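ESX-1 secretion system protein EccA1 (PDB 4F3V) is a cytosolic ATPase, here its N-terminal tetratricopeptide-repeat domain, that may power the export of virulence factors by the ESX-1 type VII secretion system. Local coordinates at residues K167-V179 / R193-C206. Sequence-based numbering, arbitrary orientation.
Sequences KFLAGAAGVAHGV and RLTEANDSPAGEAC. With SO4 (sulfate ion), chain E.
Helix 167-179 runs nearly antiparallel to helix 193-198, their axes 8.1 Å apart at an angle of 161°, and Gly178 lies across from Arg193 while Gly171 faces Ser200 in the turn beyond. Three glycines present bare backbone to the partner: Gly178 to Leu194 and Arg193, Gly174 to Ala197, and Gly171 to Ser200. Ala197 CB sits over Gly174 and presses on Val175 CG2 at 3.5 Å, a tight carbon pair. Leu194 CD2 lies against Gly178 CA and Val175 O. Such close antiparallel helix pairing is the building principle of tetratricopeptide repeats, the fold of this N-terminal domain of EccA1; helix 207-221 packs beside the pair, its Ile210 touching Val175 and its Tyr213 both Val179 and Leu194. At one flank the guanidinium of Arg193 lies flat on the His177 ring, planes 10° apart and centres separated by 3.5 Å, with Arg193 CD over the same ring as a CH-pi contact. The extended chain from CG to NE carries the group there, and a salt bridge from NE to Glu189 and a nearly straight bond from NH1 to sulfate O2 (2.8 Å) limit its rotation. The sulfate, probably from the crystallisation liquor, also binds Arg192. At the other end Ser200 OG donates to Ala197 O at 2.7 Å, in the carbonyl plane, and accepts from Ala202 N, forming an ST turn; the hydroxyl, fixed by these two hydrogen bonds, stands 3.4 Å from Gly171 CA. Ala202 CB then rests on the helix backbone at Phe168 O and Ala172 N. Phe168, with CG anti to the backbone N (chi1 -179°), lays one ring face over Ala202 CA and CB and sets its edge against Ala205 CB, 3.9 Å from CZ.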
# COMPACT_ATOMS: atom_id res chain seq x y z
N LYS A 167 4.90 -0.21 16.11
CA LYS A 167 3.58 -0.50 16.66
C LYS A 167 2.44 -0.05 15.73
O LYS A 167 1.34 -0.60 15.80
CB LYS A 167 3.39 0.08 18.06
CG LYS A 167 4.21 -0.63 19.13
CD LYS A 167 3.52 -0.68 20.50
CE LYS A 167 4.55 -0.67 21.62
NZ LYS A 167 3.92 -0.81 22.96
N PHE A 168 2.71 0.95 14.89
CA PHE A 168 1.77 1.35 13.87
C PHE A 168 1.59 0.18 12.91
O PHE A 168 0.47 -0.24 12.63
CB PHE A 168 2.24 2.61 13.12
CG PHE A 168 1.28 3.07 12.07
CD1 PHE A 168 1.30 2.51 10.79
CD2 PHE A 168 0.31 4.03 12.35
CE1 PHE A 168 0.39 2.91 9.82
CE2 PHE A 168 -0.60 4.44 11.39
CZ PHE A 168 -0.55 3.88 10.12
N LEU A 169 2.71 -0.32 12.40
CA LEU A 169 2.66 -1.38 11.40
C LEU A 169 2.17 -2.71 12.01
O LEU A 169 1.47 -3.47 11.34
CB LEU A 169 4.03 -1.53 10.74
CG LEU A 169 4.08 -1.60 9.20
CD1 LEU A 169 3.16 -0.59 8.50
CD2 LEU A 169 5.49 -1.33 8.73
N ALA A 170 2.50 -2.97 13.28
CA ALA A 170 1.93 -4.12 14.01
C ALA A 170 0.40 -4.03 14.09
O ALA A 170 -0.32 -5.03 13.90
CB ALA A 170 2.55 -4.23 15.41
N GLY A 171 -0.09 -2.82 14.32
CA GLY A 171 -1.52 -2.53 14.28
C GLY A 171 -2.13 -2.77 12.91
O GLY A 171 -3.18 -3.42 12.81
N ALA A 172 -1.49 -2.24 11.86
CA ALA A 172 -1.95 -2.50 10.49
C ALA A 172 -2.01 -4.02 10.19
O ALA A 172 -2.94 -4.51 9.53
CB ALA A 172 -1.06 -1.80 9.46
N ALA A 173 -1.01 -4.74 10.68
CA ALA A 173 -0.94 -6.17 10.49
C ALA A 173 -2.13 -6.88 11.14
O ALA A 173 -2.64 -7.86 10.58
CB ALA A 173 0.36 -6.70 11.07
N GLY A 174 -2.55 -6.40 12.31
CA GLY A 174 -3.75 -6.88 12.98
C GLY A 174 -5.00 -6.65 12.14
O GLY A 174 -5.86 -7.52 12.06
N VAL A 175 -5.08 -5.49 11.48
CA VAL A 175 -6.15 -5.26 10.51
C VAL A 175 -6.11 -6.29 9.38
O VAL A 175 -7.14 -6.90 9.03
CB VAL A 175 -6.10 -3.84 9.93
CG1 VAL A 175 -7.24 -3.66 8.91
CG2 VAL A 175 -6.22 -2.80 11.06
N ALA A 176 -4.92 -6.53 8.80
CA ALA A 176 -4.80 -7.54 7.73
C ALA A 176 -5.21 -8.93 8.19
O ALA A 176 -5.88 -9.67 7.46
CB ALA A 176 -3.39 -7.56 7.13
N HIS A 177 -4.84 -9.27 9.42
CA HIS A 177 -5.15 -10.57 10.00
C HIS A 177 -6.68 -10.68 10.14
O HIS A 177 -7.29 -11.71 9.78
CB HIS A 177 -4.43 -10.73 11.34
CG HIS A 177 -4.28 -12.18 11.79
ND1 HIS A 177 -3.27 -12.60 12.58
CD2 HIS A 177 -5.07 -13.30 11.54
CE1 HIS A 177 -3.41 -13.92 12.81
NE2 HIS A 177 -4.51 -14.33 12.17
N GLY A 178 -7.32 -9.61 10.63
CA GLY A 178 -8.79 -9.57 10.79
C GLY A 178 -9.57 -9.62 9.50
O GLY A 178 -10.57 -10.34 9.40
N VAL A 179 -9.10 -8.87 8.49
CA VAL A 179 -9.68 -8.91 7.16
C VAL A 179 -9.59 -10.31 6.54
O VAL A 179 -10.58 -10.82 5.98
CB VAL A 179 -9.06 -7.83 6.27
CG1 VAL A 179 -9.44 -8.04 4.81
CG2 VAL A 179 -9.50 -6.44 6.78
N ARG A 193 -10.04 -9.44 16.29
CA ARG A 193 -8.83 -8.81 15.75
C ARG A 193 -9.06 -7.40 15.24
O ARG A 193 -8.20 -6.53 15.43
CB ARG A 193 -8.19 -9.67 14.65
CG ARG A 193 -7.75 -11.01 15.16
CD ARG A 193 -7.01 -11.77 14.08
NE ARG A 193 -6.64 -13.11 14.50
CZ ARG A 193 -5.63 -13.40 15.32
NH1 ARG A 193 -4.88 -12.43 15.85
NH2 ARG A 193 -5.36 -14.67 15.62
N LEU A 194 -10.19 -7.16 14.58
CA LEU A 194 -10.48 -5.84 14.03
C LEU A 194 -10.78 -4.84 15.14
O LEU A 194 -10.38 -3.67 15.05
CB LEU A 194 -11.63 -5.90 13.02
CG LEU A 194 -11.31 -6.63 11.69
CD1 LEU A 194 -12.59 -6.77 10.84
CD2 LEU A 194 -10.18 -5.93 10.93
N THR A 195 -11.44 -5.30 16.20
CA THR A 195 -11.69 -4.47 17.39
C THR A 195 -10.38 -4.10 18.11
O THR A 195 -10.18 -2.93 18.42
CB THR A 195 -12.69 -5.13 18.35
OG1 THR A 195 -13.91 -5.37 17.64
CG2 THR A 195 -12.95 -4.23 19.58
N GLU A 196 -9.48 -5.06 18.31
CA GLU A 196 -8.16 -4.76 18.87
C GLU A 196 -7.34 -3.82 17.98
O GLU A 196 -6.72 -2.86 18.48
CB GLU A 196 -7.37 -6.03 19.17
CG GLU A 196 -7.92 -6.78 20.39
CD GLU A 196 -7.18 -8.07 20.73
OE1 GLU A 196 -5.98 -8.18 20.41
OE2 GLU A 196 -7.79 -8.97 21.38
N ALA A 197 -7.32 -4.08 16.68
CA ALA A 197 -6.56 -3.24 15.75
C ALA A 197 -7.13 -1.81 15.74
O ALA A 197 -6.40 -0.84 15.52
CB ALA A 197 -6.57 -3.85 14.35
N ASN A 198 -8.42 -1.67 16.00
CA ASN A 198 -9.01 -0.36 16.08
C ASN A 198 -8.42 0.50 17.20
O ASN A 198 -8.37 1.72 17.07
CB ASN A 198 -10.52 -0.44 16.25
CG ASN A 198 -11.20 0.88 15.97
OD1 ASN A 198 -11.10 1.42 14.86
ND2 ASN A 198 -11.85 1.42 16.96
N ASP A 199 -7.98 -0.13 18.29
CA ASP A 199 -7.30 0.57 19.40
C ASP A 199 -5.84 0.89 19.16
O ASP A 199 -5.23 1.57 19.96
CB ASP A 199 -7.38 -0.24 20.69
CG ASP A 199 -8.76 -0.28 21.27
OD1 ASP A 199 -9.65 0.46 20.77
OD2 ASP A 199 -8.97 -1.05 22.23
N SER A 200 -5.26 0.37 18.08
CA SER A 200 -3.85 0.56 17.81
C SER A 200 -3.64 1.90 17.15
O SER A 200 -4.61 2.54 16.76
CB SER A 200 -3.36 -0.56 16.87
OG SER A 200 -3.71 -0.28 15.52
N PRO A 201 -2.36 2.31 16.96
CA PRO A 201 -2.08 3.54 16.22
C PRO A 201 -2.49 3.52 14.74
O PRO A 201 -2.53 4.58 14.12
CB PRO A 201 -0.56 3.69 16.32
CG PRO A 201 -0.14 2.79 17.43
CD PRO A 201 -1.12 1.67 17.43
N ALA A 202 -2.76 2.34 14.18
CA ALA A 202 -3.22 2.21 12.79
C ALA A 202 -4.76 2.30 12.63
O ALA A 202 -5.28 2.24 11.49
CB ALA A 202 -2.70 0.88 12.19
N GLY A 203 -5.48 2.40 13.75
CA GLY A 203 -6.95 2.37 13.72
C GLY A 203 -7.60 3.43 12.83
O GLY A 203 -8.56 3.14 12.11
N GLU A 204 -7.05 4.63 12.85
CA GLU A 204 -7.55 5.71 12.02
C GLU A 204 -7.23 5.49 10.54
O GLU A 204 -8.11 5.61 9.68
CB GLU A 204 -7.05 7.08 12.52
CG GLU A 204 -7.38 8.24 11.58
CD GLU A 204 -7.38 9.62 12.29
OE1 GLU A 204 -6.29 10.14 12.64
OE2 GLU A 204 -8.48 10.20 12.48
N ALA A 205 -5.98 5.14 10.24
CA ALA A 205 -5.56 4.91 8.85
C ALA A 205 -6.35 3.78 8.20
O ALA A 205 -6.57 3.81 7.00
CB ALA A 205 -4.08 4.60 8.76
N CYS A 206 -6.78 2.80 9.00
CA CYS A 206 -7.46 1.61 8.50
C CYS A 206 -8.97 1.61 8.87
O CYS A 206 -9.63 0.58 8.80
CB CYS A 206 -6.77 0.36 9.04
SG CYS A 206 -5.00 0.18 8.58
S SO4 E . -2.91 -13.99 18.60
O1 SO4 E . -4.17 -13.60 19.28
O2 SO4 E . -2.72 -13.09 17.45
O3 SO4 E . -1.74 -13.83 19.49
O4 SO4 E . -3.02 -15.41 18.17